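Local coordinates for protein YibA (Escherichia coli, PDB 1OYZ) that is of unknown function, though an oxidoreductase activity has been tentatively assigned, and folds as an all-helical, curved solenoid containing HEAT repeats, at residues Lys22-Asp25 with Asp26-Phe29; Ala55-Leu58 with Ala59-Cys63; Cys63-Asn67 with Tyr68-Asp72; Lys103-Cys106 with Val107-Thr110; Thr142-Arg145 with Arg146-Phe150. All blocks are in the same frame, centred on the assembly; numbering follows the deposited sequence.

Contact 1: residues Lys22-Asp25 with Asp26-Phe29; sequences KLND and DELF
Asn24 and Glu27 bind each other's backbone through two reciprocal hydrogen bonds. Asn24 N donates to Glu27 OE1 at 2.8 Å, reaching the anti side of the carboxylate with a nearly straight N-H (165°). In return Glu27 N donates to Asn24 OD1 at 3.0 Å, coming from above the amide's carbonyl plane (41° out of it). The asparagine can do this because its CG sits between the backbone N and the carbonyl carbon (chi1 64°), which turns OD1 back over the first turn; the glutamate chain runs extended beyond CG and crosses it at about a right angle. The amide and carboxylate planes end nearly parallel, with Asn24 ND2 only 2.9 Å from Glu27 OE1 but poorly aimed for a bond. This is a capping box, with Asn24 as N-cap of helix 25-31 where the chain leaves the loop after helix 14-21. Regular helical bonding starts at once: Asn24 O takes Leu28 N, and Asp25 O takes Phe29 N at 2.7 Å. The same Asp25 O lies over one face of the Phe29 ring, toward its rim, while Asp25 CB packs on Phe29 CE2 at 3.5 Å, the two side chains pointing the same way. The two leucines make the purely apolar contact: Leu28 CD2 meets Leu23 CB at 3.7 Å and Leu23 CD1 at 3.8 Å. Leu28 goes on to pack against Val46 and Leu47 of helix 37-50, whose Arg50 forms a salt bridge with Asp25 OD1 and a hydrogen bond with Leu23 O.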
loop_
_atom_site.group_PDB
_atom_site.type_symbol
_atom_site.label_atom_id
_atom_site.label_comp_id
_atom_site.label_asym_id
_atom_site.label_seq_id
_atom_site.Cartn_x
_atom_site.Cartn_y
_atom_site.Cartn_z
ATOM N N LYS A 22 -7.721 26.353 -12.716
ATOM C CA LYS A 22 -8.019 27.576 -13.469
ATOM C C LYS A 22 -6.796 28.135 -14.185
ATOM O O LYS A 22 -6.934 28.939 -15.096
ATOM C CB LYS A 22 -8.577 28.672 -12.551
ATOM C CG LYS A 22 -9.983 28.407 -12.039
ATOM C CD LYS A 22 -10.500 29.551 -11.181
ATOM C CE LYS A 22 -11.684 29.086 -10.341
ATOM N NZ LYS A 22 -11.295 27.972 -9.403
ATOM N N LEU A 23 -5.609 27.696 -13.770
ATOM C CA LEU A 23 -4.345 28.168 -14.335
ATOM C C LEU A 23 -3.924 27.544 -15.673
ATOM O O LEU A 23 -4.274 26.403 -15.950
ATOM C CB LEU A 23 -3.230 27.928 -13.309
ATOM C CG LEU A 23 -3.458 28.563 -11.935
ATOM C CD1 LEU A 23 -2.389 28.098 -10.982
ATOM C CD2 LEU A 23 -3.466 30.076 -12.062
ATOM N N ASN A 24 -3.168 28.280 -16.500
ATOM C CA ASN A 24 -2.691 27.711 -17.770
ATOM C C ASN A 24 -1.383 26.931 -17.530
ATOM O O ASN A 24 -0.791 27.030 -16.458
ATOM C CB ASN A 24 -2.471 28.807 -18.819
ATOM C CG ASN A 24 -1.380 29.783 -18.439
ATOM O OD1 ASN A 24 -0.206 29.420 -18.311
ATOM N ND2 ASN A 24 -1.763 31.041 -18.258
ATOM N N ASP A 25 -0.939 26.159 -18.516
ATOM C CA ASP A 25 0.275 25.360 -18.355
ATOM C C ASP A 25 1.452 26.143 -17.847
ATOM O O ASP A 25 2.083 25.765 -16.863
ATOM C CB ASP A 25 0.671 24.687 -19.666
ATOM C CG ASP A 25 -0.260 23.562 -20.034
ATOM O OD1 ASP A 25 -1.172 23.274 -19.225
ATOM O OD2 ASP A 25 -0.077 22.967 -21.125
ATOM N N ASP A 26 1.748 27.230 -18.543
ATOM C CA ASP A 26 2.855 28.100 -18.191
ATOM C C ASP A 26 2.859 28.439 -16.705
ATOM O O ASP A 26 3.921 28.463 -16.076
ATOM C CB ASP A 26 2.778 29.393 -19.010
ATOM C CG ASP A 26 3.647 30.498 -18.437
ATOM O OD1 ASP A 26 4.898 30.395 -18.512
ATOM O OD2 ASP A 26 3.081 31.477 -17.896
ATOM N N GLU A 27 1.677 28.696 -16.144
ATOM C CA GLU A 27 1.578 29.049 -14.736
ATOM C C GLU A 27 1.776 27.841 -13.837
ATOM O O GLU A 27 2.400 27.944 -12.790
ATOM C CB GLU A 27 0.232 29.720 -14.467
ATOM C CG GLU A 27 0.086 30.959 -15.320
ATOM C CD GLU A 27 -1.319 31.506 -15.400
ATOM O OE1 GLU A 27 -2.285 30.711 -15.423
ATOM O OE2 GLU A 27 -1.445 32.745 -15.477
ATOM N N LEU A 28 1.253 26.698 -14.263
ATOM C CA LEU A 28 1.386 25.480 -13.487
ATOM C C LEU A 28 2.849 25.069 -13.450
ATOM O O LEU A 28 3.391 24.741 -12.388
ATOM C CB LEU A 28 0.535 24.371 -14.098
ATOM C CG LEU A 28 -0.966 24.646 -14.078
ATOM C CD1 LEU A 28 -1.672 23.513 -14.773
ATOM C CD2 LEU A 28 -1.456 24.802 -12.653
ATOM N N PHE A 29 3.497 25.124 -14.610
ATOM C CA PHE A 29 4.904 24.783 -14.704
ATOM C C PHE A 29 5.711 25.600 -13.708
ATOM O O PHE A 29 6.582 25.082 -13.018
ATOM C CB PHE A 29 5.425 25.051 -16.119
ATOM C CG PHE A 29 4.782 24.209 -17.172
ATOM C CD1 PHE A 29 4.396 22.899 -16.900
ATOM C CD2 PHE A 29 4.605 24.704 -18.456
ATOM C CE1 PHE A 29 3.845 22.089 -17.906
ATOM C CE2 PHE A 29 4.055 23.901 -19.465
ATOM C CZ PHE A 29 3.676 22.592 -19.187
#

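Contact 2: residues Ala55-Leu58 with Ala59-Cys63; sequences AVRL and AIEFC
Leu58 lays its CD1 methyl over one face of the Phe62 ring, one helical turn further on, in a CH-pi contact. CD1 is 3.6 Å from the Phe62 ring centroid, only 18° off the ring normal, and comes within 3.4 Å of Phe62 CE1. Leu58 CG lies opposite the backbone N (chi1 -170°), which leans the branch along the helix toward the ring instead of away from it; CD2 follows more loosely, 3.8 Å from Phe62 CE1. On another side of the same helix Val56 CG1 touches Ile60 CD1 at 3.8 Å, the two chains lying side by side. The solvent side is looser. Arg57 and Glu61, both exposed, run alongside each other and form a salt bridge between Arg57 NH2 and Glu61 OE1 at 3.3 Å, with the guanidinium and carboxylate planes almost perpendicular (84°), so the two groups do not meet as a flat, two-pronged pair. Backbone bonds from each residue to the fourth one on hold helix 53-63 beneath all of this. Ala59 and Phe62 face helix 68-80, at Leu78 and Ile73, while Ile60 packs on Val91 and Ile94 of helix 88-101.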
loop_
_atom_site.group_PDB
_atom_site.type_symbol
_atom_site.label_atom_id
_atom_site.label_comp_id
_atom_site.label_asym_id
_atom_site.label_seq_id
_atom_site.Cartn_x
_atom_site.Cartn_y
_atom_site.Cartn_z
ATOM N N ALA A 55 3.600 19.190 -21.168
ATOM C CA ALA A 55 3.804 18.785 -19.780
ATOM C C ALA A 55 4.661 17.505 -19.710
ATOM O O ALA A 55 5.538 17.393 -18.865
ATOM C CB ALA A 55 2.477 18.589 -19.068
ATOM N N VAL A 56 4.437 16.557 -20.609
ATOM C CA VAL A 56 5.244 15.335 -20.595
ATOM C C VAL A 56 6.739 15.660 -20.764
ATOM O O VAL A 56 7.595 15.209 -19.970
ATOM C CB VAL A 56 4.824 14.383 -21.726
ATOM C CG1 VAL A 56 5.746 13.147 -21.752
ATOM C CG2 VAL A 56 3.360 13.983 -21.545
ATOM N N ARG A 57 7.064 16.450 -21.791
ATOM C CA ARG A 57 8.466 16.806 -22.043
ATOM C C ARG A 57 9.125 17.489 -20.853
ATOM O O ARG A 57 10.219 17.128 -20.442
ATOM C CB ARG A 57 8.592 17.695 -23.290
ATOM C CG ARG A 57 8.428 16.926 -24.599
ATOM C CD ARG A 57 8.646 17.807 -25.844
ATOM N NE ARG A 57 10.005 18.366 -25.920
ATOM C CZ ARG A 57 10.434 19.453 -25.269
ATOM N NH1 ARG A 57 9.610 20.135 -24.476
ATOM N NH2 ARG A 57 11.701 19.857 -25.403
ATOM N N LEU A 58 8.452 18.479 -20.301
ATOM C CA LEU A 58 8.983 19.193 -19.171
ATOM C C LEU A 58 9.222 18.222 -18.003
ATOM O O LEU A 58 10.217 18.332 -17.287
ATOM C CB LEU A 58 7.997 20.286 -18.783
ATOM C CG LEU A 58 8.387 21.358 -17.767
ATOM C CD1 LEU A 58 8.364 20.771 -16.356
ATOM C CD2 LEU A 58 9.775 21.935 -18.129
ATOM N N ALA A 59 8.305 17.277 -17.809
ATOM C CA ALA A 59 8.449 16.307 -16.717
ATOM C C ALA A 59 9.711 15.455 -16.916
ATOM O O ALA A 59 10.485 15.219 -15.974
ATOM C CB ALA A 59 7.203 15.413 -16.635
ATOM N N ILE A 60 9.907 15.010 -18.152
ATOM C CA ILE A 60 11.073 14.231 -18.525
ATOM C C ILE A 60 12.324 15.072 -18.250
ATOM O O ILE A 60 13.213 14.638 -17.516
ATOM C CB ILE A 60 10.995 13.833 -20.002
ATOM C CG1 ILE A 60 9.946 12.726 -20.154
ATOM C CG2 ILE A 60 12.400 13.413 -20.533
ATOM C CD1 ILE A 60 9.508 12.474 -21.595
ATOM N N GLU A 61 12.381 16.290 -18.775
ATOM C CA GLU A 61 13.563 17.107 -18.506
ATOM C C GLU A 61 13.796 17.249 -17.001
ATOM O O GLU A 61 14.937 17.099 -16.528
ATOM C CB GLU A 61 13.430 18.491 -19.117
ATOM C CG GLU A 61 13.252 18.474 -20.602
ATOM C CD GLU A 61 13.124 19.870 -21.158
ATOM O OE1 GLU A 61 12.867 19.998 -22.371
ATOM O OE2 GLU A 61 13.290 20.844 -20.380
ATOM N N PHE A 62 12.734 17.546 -16.249
ATOM C CA PHE A 62 12.856 17.676 -14.797
ATOM C C PHE A 62 13.482 16.421 -14.216
ATOM O O PHE A 62 14.156 16.480 -13.194
ATOM C CB PHE A 62 11.492 17.882 -14.126
ATOM C CG PHE A 62 11.136 19.321 -13.912
ATOM C CD1 PHE A 62 11.542 20.290 -14.827
ATOM C CD2 PHE A 62 10.385 19.710 -12.813
ATOM C CE1 PHE A 62 11.208 21.624 -14.649
ATOM C CE2 PHE A 62 10.040 21.043 -12.624
ATOM C CZ PHE A 62 10.455 22.006 -13.546
ATOM N N CYS A 63 13.237 15.290 -14.864
ATOM C CA CYS A 63 13.791 14.040 -14.390
ATOM C C CYS A 63 15.313 14.061 -14.368
ATOM O O CYS A 63 15.925 13.296 -13.633
ATOM C CB CYS A 63 13.280 12.880 -15.238
ATOM S SG CYS A 63 11.668 12.322 -14.643
#

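Contact 3: residues Cys63-Asn67 with Tyr68-Asp72; sequences CSDKN and YIRRD
Arg71 folds back from the first turn of helix 68-80 and puts its NH1 between two carbonyls of the preceding loop, and Arg70 meets the carboxylate of Asp65 beside it. The loop, which joins helices 53-63 and 68-80, is shaped by an Asx turn at Asp65. Arg71 NH1 donates to Asp65 O at 2.8 Å, close to the guanidinium plane, and more weakly to Lys66 O at 3.1 Å. Its chain is bent about the CG-CD bond (chi3 -59°), which swings the guanidinium round to the loop. Arg70 is extended instead, and its NH1 makes a salt bridge with Asp65 OD1 at 3.3 Å: the oxygen lies in the guanidinium plane, but the donor comes from above the carboxylate plane, 52° out of it. Arg70 CD also packs on Asp65 CG at 3.5 Å. The carboxylate is steadied by its other oxygen, since Asp65 OD2 accepts from Asn67 N at 2.6 Å. An alanine in place of Asp65 removes both bonds, which would probably leave Asn67 N without its acceptor in the turn and Arg70 NH1 without its charge partner in the loop. Further out, both arginines have second anchors: Arg70 NH2 forms a salt bridge with Asp33, and Arg71 NE one with Asp102, so the two arginines link the loop to Asp33 and Asp102. Asn67 stands at the N-cap position, and its carbonyl O takes Arg71 N at 3.2 Å. Cys63 O lies 3.0 Å from Arg71 CD, against the aliphatic part of the arginine.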
loop_
_atom_site.group_PDB
_atom_site.type_symbol
_atom_site.label_atom_id
_atom_site.label_comp_id
_atom_site.label_asym_id
_atom_site.label_seq_id
_atom_site.Cartn_x
_atom_site.Cartn_y
_atom_site.Cartn_z
ATOM N N CYS A 63 13.237 15.290 -14.864
ATOM C CA CYS A 63 13.791 14.040 -14.390
ATOM C C CYS A 63 15.313 14.061 -14.368
ATOM O O CYS A 63 15.925 13.296 -13.633
ATOM C CB CYS A 63 13.280 12.880 -15.238
ATOM S SG CYS A 63 11.668 12.322 -14.643
ATOM N N SER A 64 15.916 14.956 -15.142
ATOM C CA SER A 64 17.374 15.068 -15.191
ATOM C C SER A 64 17.913 16.301 -14.499
ATOM O O SER A 64 19.089 16.621 -14.618
ATOM C CB SER A 64 17.849 15.076 -16.632
ATOM O OG SER A 64 17.734 13.764 -17.139
ATOM N N ASP A 65 17.056 16.995 -13.769
ATOM C CA ASP A 65 17.499 18.195 -13.097
ATOM C C ASP A 65 18.421 17.888 -11.929
ATOM O O ASP A 65 18.354 16.819 -11.332
ATOM C CB ASP A 65 16.319 19.011 -12.589
ATOM C CG ASP A 65 16.715 20.438 -12.271
ATOM O OD1 ASP A 65 16.742 21.247 -13.205
ATOM O OD2 ASP A 65 17.024 20.753 -11.102
ATOM N N LYS A 66 19.267 18.856 -11.604
ATOM C CA LYS A 66 20.212 18.736 -10.513
ATOM C C LYS A 66 19.425 18.799 -9.210
ATOM O O LYS A 66 19.798 18.184 -8.224
ATOM C CB LYS A 66 21.210 19.893 -10.588
ATOM C CG LYS A 66 22.449 19.741 -9.717
ATOM C CD LYS A 66 23.239 21.050 -9.674
ATOM C CE LYS A 66 24.518 20.944 -8.856
ATOM N NZ LYS A 66 25.181 22.283 -8.806
ATOM N N ASN A 67 18.322 19.538 -9.205
ATOM C CA ASN A 67 17.509 19.658 -8.001
ATOM C C ASN A 67 16.606 18.420 -7.831
ATOM O O ASN A 67 15.764 18.136 -8.682
ATOM C CB ASN A 67 16.690 20.946 -8.096
ATOM C CG ASN A 67 15.786 21.172 -6.906
ATOM O OD1 ASN A 67 14.926 22.043 -6.954
ATOM N ND2 ASN A 67 15.968 20.409 -5.842
ATOM N N TYR A 68 16.768 17.710 -6.715
ATOM C CA TYR A 68 16.003 16.488 -6.491
ATOM C C TYR A 68 14.517 16.749 -6.353
ATOM O O TYR A 68 13.704 15.871 -6.594
ATOM C CB TYR A 68 16.564 15.704 -5.283
ATOM C CG TYR A 68 16.232 16.289 -3.950
ATOM C CD1 TYR A 68 16.803 17.492 -3.538
ATOM C CD2 TYR A 68 15.260 15.701 -3.136
ATOM C CE1 TYR A 68 16.409 18.096 -2.376
ATOM C CE2 TYR A 68 14.862 16.304 -1.959
ATOM C CZ TYR A 68 15.431 17.503 -1.591
ATOM O OH TYR A 68 14.983 18.154 -0.464
ATOM N N ILE A 69 14.159 17.971 -5.992
ATOM C CA ILE A 69 12.754 18.317 -5.860
ATOM C C ILE A 69 12.117 18.272 -7.247
ATOM O O ILE A 69 11.018 17.746 -7.427
ATOM C CB ILE A 69 12.614 19.697 -5.237
ATOM C CG1 ILE A 69 13.282 19.673 -3.861
ATOM C CG2 ILE A 69 11.148 20.103 -5.155
ATOM C CD1 ILE A 69 13.197 20.970 -3.095
ATOM N N ARG A 70 12.820 18.807 -8.236
ATOM C CA ARG A 70 12.308 18.763 -9.593
ATOM C C ARG A 70 12.270 17.344 -10.114
ATOM O O ARG A 70 11.338 16.987 -10.834
ATOM C CB ARG A 70 13.141 19.627 -10.541
ATOM C CG ARG A 70 12.830 21.106 -10.440
ATOM C CD ARG A 70 13.653 21.892 -11.463
ATOM N NE ARG A 70 13.111 23.233 -11.685
ATOM C CZ ARG A 70 13.621 24.099 -12.562
ATOM N NH1 ARG A 70 14.686 23.767 -13.290
ATOM N NH2 ARG A 70 13.055 25.290 -12.728
ATOM N N ARG A 71 13.262 16.529 -9.761
ATOM C CA ARG A 71 13.270 15.157 -10.263
ATOM C C ARG A 71 12.095 14.382 -9.688
ATOM O O ARG A 71 11.430 13.629 -10.385
ATOM C CB ARG A 71 14.587 14.441 -9.915
ATOM C CG ARG A 71 15.812 14.988 -10.677
ATOM C CD ARG A 71 16.958 13.961 -10.845
ATOM N NE ARG A 71 17.481 13.442 -9.584
ATOM C CZ ARG A 71 18.201 14.140 -8.708
ATOM N NH1 ARG A 71 18.523 15.420 -8.929
ATOM N NH2 ARG A 71 18.551 13.573 -7.568
ATOM N N ASP A 72 11.841 14.587 -8.408
ATOM C CA ASP A 72 10.762 13.913 -7.735
ATOM C C ASP A 72 9.438 14.299 -8.405
ATOM O O ASP A 72 8.659 13.442 -8.822
ATOM C CB ASP A 72 10.809 14.318 -6.268
ATOM C CG ASP A 72 9.789 13.608 -5.438
ATOM O OD1 ASP A 72 9.749 12.373 -5.449
ATOM O OD2 ASP A 72 9.027 14.291 -4.758
#

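Contact 4: residues Lys103-Cys106 with Val107-Thr110; sequences KSAC and VRAT
Arg108 curls back over Ala105 in the first turn of the helix and Ser104 just before it. Arg108 CB starts 3.6 Å from Ala105 O, and Arg108 CG lies 3.4 Å from Ser104 O, the carbonyl that also takes Arg108 N. A turn about the CG-CD bond (chi3 -56°) then brings the guanidinium back along the helix toward its start. NE leaves the contact for a salt bridge with Asp139. CZ passes over Ala105, whose CA sits under one face of the guanidinium, 3.6 Å from Arg108 CZ. At the tip the two nitrogens part: Arg108 NH2 rests on Ala105 CB at 3.5 Å, while NH1 reaches the main chain ahead of the helix and bonds to Asp102 O. An arginine held this way against an aspartate further along the chain is consistent with the Asp-Arg ladder of HEAT-repeat proteins. A leucine in its place would probably leave Asp139 without its charged mate and Asp102 O without this donor. At the same helix start Ser104 is the N-cap: Val107 N donates to Ser104 OG at 3.1 Å along an almost straight line (175°). Val107 CG2 adds an apolar touch to Ser104 CB at 3.7 Å. Ser104 and Val107 both pack on Arg71 of helix 68-80, and Thr110 OG1 is probably hydrogen-bonded to Asp72 OD1 of that helix.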
loop_
_atom_site.group_PDB
_atom_site.type_symbol
_atom_site.label_atom_id
_atom_site.label_comp_id
_atom_site.label_asym_id
_atom_site.label_seq_id
_atom_site.Cartn_x
_atom_site.Cartn_y
_atom_site.Cartn_z
ATOM N N LYS A 103 20.177 9.224 -6.785
ATOM C CA LYS A 103 20.868 9.478 -5.542
ATOM C C LYS A 103 19.965 9.930 -4.410
ATOM O O LYS A 103 20.391 9.950 -3.264
ATOM C CB LYS A 103 21.976 10.508 -5.754
ATOM C CG LYS A 103 23.203 9.966 -6.490
ATOM C CD LYS A 103 24.479 10.678 -5.984
ATOM C CE LYS A 103 25.776 10.083 -6.559
ATOM N NZ LYS A 103 26.999 10.664 -5.927
ATOM N N SER A 104 18.728 10.305 -4.709
ATOM C CA SER A 104 17.826 10.732 -3.648
ATOM C C SER A 104 16.831 9.607 -3.353
ATOM O O SER A 104 16.159 9.118 -4.252
ATOM C CB SER A 104 17.073 12.003 -4.061
ATOM O OG SER A 104 15.824 12.089 -3.388
ATOM N N ALA A 105 16.746 9.193 -2.094
ATOM C CA ALA A 105 15.836 8.138 -1.742
ATOM C C ALA A 105 14.399 8.628 -2.014
ATOM O O ALA A 105 13.536 7.840 -2.434
ATOM C CB ALA A 105 16.035 7.729 -0.262
ATOM N N CYS A 106 14.136 9.920 -1.807
ATOM C CA CYS A 106 12.799 10.461 -2.081
ATOM C C CYS A 106 12.438 10.191 -3.521
ATOM O O CYS A 106 11.370 9.639 -3.818
ATOM C CB CYS A 106 12.742 11.963 -1.819
ATOM S SG CYS A 106 12.801 12.298 -0.086
ATOM N N VAL A 107 13.337 10.575 -4.426
ATOM C CA VAL A 107 13.109 10.331 -5.833
ATOM C C VAL A 107 12.876 8.853 -6.131
ATOM O O VAL A 107 11.927 8.508 -6.843
ATOM C CB VAL A 107 14.293 10.846 -6.719
ATOM C CG1 VAL A 107 14.059 10.488 -8.178
ATOM C CG2 VAL A 107 14.432 12.360 -6.580
ATOM N N ARG A 108 13.714 7.974 -5.566
ATOM C CA ARG A 108 13.589 6.546 -5.830
ATOM C C ARG A 108 12.206 6.042 -5.448
ATOM O O ARG A 108 11.576 5.345 -6.233
ATOM C CB ARG A 108 14.705 5.755 -5.102
ATOM C CG ARG A 108 16.125 6.017 -5.646
ATOM C CD ARG A 108 17.145 4.898 -5.294
ATOM N NE ARG A 108 17.256 4.636 -3.853
ATOM C CZ ARG A 108 17.847 5.458 -2.985
ATOM N NH1 ARG A 108 18.390 6.594 -3.413
ATOM N NH2 ARG A 108 17.881 5.151 -1.685
ATOM N N ALA A 109 11.738 6.425 -4.257
ATOM C CA ALA A 109 10.415 6.036 -3.753
ATOM C C ALA A 109 9.285 6.477 -4.716
ATOM O O ALA A 109 8.472 5.646 -5.135
ATOM C CB ALA A 109 10.185 6.632 -2.336
ATOM N N THR A 110 9.263 7.760 -5.084
ATOM C CA THR A 110 8.257 8.285 -6.003
ATOM C C THR A 110 8.304 7.551 -7.343
ATOM O O THR A 110 7.266 7.129 -7.868
ATOM C CB THR A 110 8.478 9.809 -6.251
ATOM O OG1 THR A 110 8.273 10.504 -5.030
ATOM C CG2 THR A 110 7.486 10.377 -7.328
#

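Contact 5: residues Thr142-Arg145 with Arg146-Phe150; sequences TNVR and RATAF
Thr142 meets Arg146 in the first turn of helix 142-153, which lies in the HEAT-repeat part of the chain: Thr142 O accepts Arg146 N at 2.7 Å, and Arg146 CB closes to 3.3 Å of the same oxygen. Asn143 comes next. Its side chain and that of Arg146 run side by side in the same direction, with amide and guanidinium planes 34° apart and Arg146 NH2 still 4.1 Å from Asn143 CG, a loose approach without a polar bond. Arg146 gets there with CG opposite its backbone N (chi1 -169°) and a kink in the torsion between CG and CD, which brings one guanidinium face over Asn143 CA. Asn143 O takes Ala147 N. Val144, buried, offers its carbonyl to Thr148: the amide N donates to Val144 O at 2.8 Å, and the hydroxyl appears to share that oxygen, though the place of Thr148 OG1 is less sure. The Val144 side chain packs on Arg108 and Ile112 of helix 105-121 and on Thr136. The guanidinium of Arg145 finds its partners beyond the two segments: NE makes a salt bridge with Asp170 and NH1 a hydrogen bond with Asp139 O, probably a further rung of the Asp-Arg ladder. Its carbonyl stays behind: Arg145 O accepts Ala149 N at 2.9 Å, and Thr148 CB lies 3.2 Å from that oxygen.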
loop_
_atom_site.group_PDB
_atom_site.type_symbol
_atom_site.label_atom_id
_atom_site.label_comp_id
_atom_site.label_asym_id
_atom_site.label_seq_id
_atom_site.Cartn_x
_atom_site.Cartn_y
_atom_site.Cartn_z
ATOM N N THR A 142 13.668 3.233 3.928
ATOM C CA THR A 142 12.368 2.676 4.276
ATOM C C THR A 142 11.312 3.168 3.306
ATOM O O THR A 142 10.421 2.420 2.913
ATOM C CB THR A 142 11.929 3.093 5.696
ATOM O OG1 THR A 142 12.047 4.515 5.825
ATOM C CG2 THR A 142 12.782 2.427 6.736
ATOM N N ASN A 143 11.400 4.433 2.925
ATOM C CA ASN A 143 10.425 4.976 1.983
ATOM C C ASN A 143 10.460 4.135 0.722
ATOM O O ASN A 143 9.403 3.788 0.167
ATOM C CB ASN A 143 10.761 6.414 1.639
ATOM C CG ASN A 143 10.983 7.259 2.873
ATOM O OD1 ASN A 143 10.333 8.286 3.059
ATOM N ND2 ASN A 143 11.908 6.826 3.733
ATOM N N VAL A 144 11.670 3.780 0.280
ATOM C CA VAL A 144 11.816 2.969 -0.924
ATOM C C VAL A 144 11.248 1.585 -0.740
ATOM O O VAL A 144 10.513 1.096 -1.596
ATOM C CB VAL A 144 13.301 2.832 -1.364
ATOM C CG1 VAL A 144 13.416 1.751 -2.423
ATOM C CG2 VAL A 144 13.830 4.181 -1.911
ATOM N N ARG A 145 11.604 0.933 0.363
ATOM C CA ARG A 145 11.084 -0.392 0.624
ATOM C C ARG A 145 9.549 -0.324 0.697
ATOM O O ARG A 145 8.870 -1.170 0.140
ATOM C CB ARG A 145 11.689 -0.969 1.909
ATOM C CG ARG A 145 13.189 -1.251 1.778
ATOM C CD ARG A 145 13.678 -2.297 2.765
ATOM N NE ARG A 145 13.357 -1.953 4.144
ATOM C CZ ARG A 145 13.851 -0.915 4.802
ATOM N NH1 ARG A 145 14.698 -0.086 4.211
ATOM N NH2 ARG A 145 13.524 -0.727 6.077
ATOM N N ARG A 146 9.015 0.699 1.355
ATOM C CA ARG A 146 7.563 0.875 1.449
ATOM C C ARG A 146 6.979 0.975 0.040
ATOM O O ARG A 146 6.042 0.271 -0.299
ATOM C CB ARG A 146 7.214 2.162 2.214
ATOM C CG ARG A 146 5.733 2.308 2.592
ATOM C CD ARG A 146 5.486 3.662 3.244
ATOM N NE ARG A 146 6.627 4.054 4.076
ATOM C CZ ARG A 146 6.923 5.311 4.401
ATOM N NH1 ARG A 146 6.158 6.306 3.969
ATOM N NH2 ARG A 146 7.998 5.580 5.140
ATOM N N ALA A 147 7.545 1.858 -0.782
ATOM C CA ALA A 147 7.040 2.026 -2.126
ATOM C C ALA A 147 7.154 0.707 -2.881
ATOM O O ALA A 147 6.332 0.405 -3.741
ATOM C CB ALA A 147 7.789 3.151 -2.835
ATOM N N THR A 148 8.141 -0.108 -2.528
ATOM C CA THR A 148 8.318 -1.398 -3.193
ATOM C C THR A 148 7.155 -2.288 -2.790
ATOM O O THR A 148 6.623 -3.061 -3.609
ATOM C CB THR A 148 9.661 -2.094 -2.787
ATOM O OG1 THR A 148 10.763 -1.223 -3.083
ATOM C CG2 THR A 148 9.856 -3.397 -3.557
ATOM N N ALA A 149 6.739 -2.190 -1.532
ATOM C CA ALA A 149 5.612 -3.030 -1.100
ATOM C C ALA A 149 4.387 -2.716 -1.968
ATOM O O ALA A 149 3.708 -3.614 -2.475
ATOM C CB ALA A 149 5.305 -2.783 0.390
ATOM N N PHE A 150 4.112 -1.431 -2.141
ATOM C CA PHE A 150 2.989 -1.003 -2.968
ATOM C C PHE A 150 3.095 -1.576 -4.367
ATOM O O PHE A 150 2.142 -2.127 -4.919
ATOM C CB PHE A 150 2.969 0.517 -3.067
ATOM C CG PHE A 150 1.972 1.036 -4.047
ATOM C CD1 PHE A 150 0.620 0.715 -3.917
ATOM C CD2 PHE A 150 2.379 1.817 -5.114
ATOM C CE1 PHE A 150 -0.308 1.162 -4.840
ATOM C CE2 PHE A 150 1.460 2.267 -6.039
ATOM C CZ PHE A 150 0.112 1.938 -5.903
#

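The five contacts follow one another along the chain, running from near the N-terminal end of the solenoid toward its middle: contact 1 lies about 31 Å from the chain centre and contact 5 about 9 Å. Contacts 2 and 3 share Cys63, and their centres, like those of contacts 3 and 4 and of 4 and 5, are about 10 Å apart. Each touches the next: Phe29 packs on Ala55, Tyr68 on Val107 and Ala109 on Ala147. Contacts 1, 3, 4 and 5 sit at helix starts, contact 2 within helix 53-63; at 3, 4 and 5 salt bridges from Arg71 to Asp102, Arg108 to Asp139 and Arg145 to Asp170 recur step by step along the solenoid.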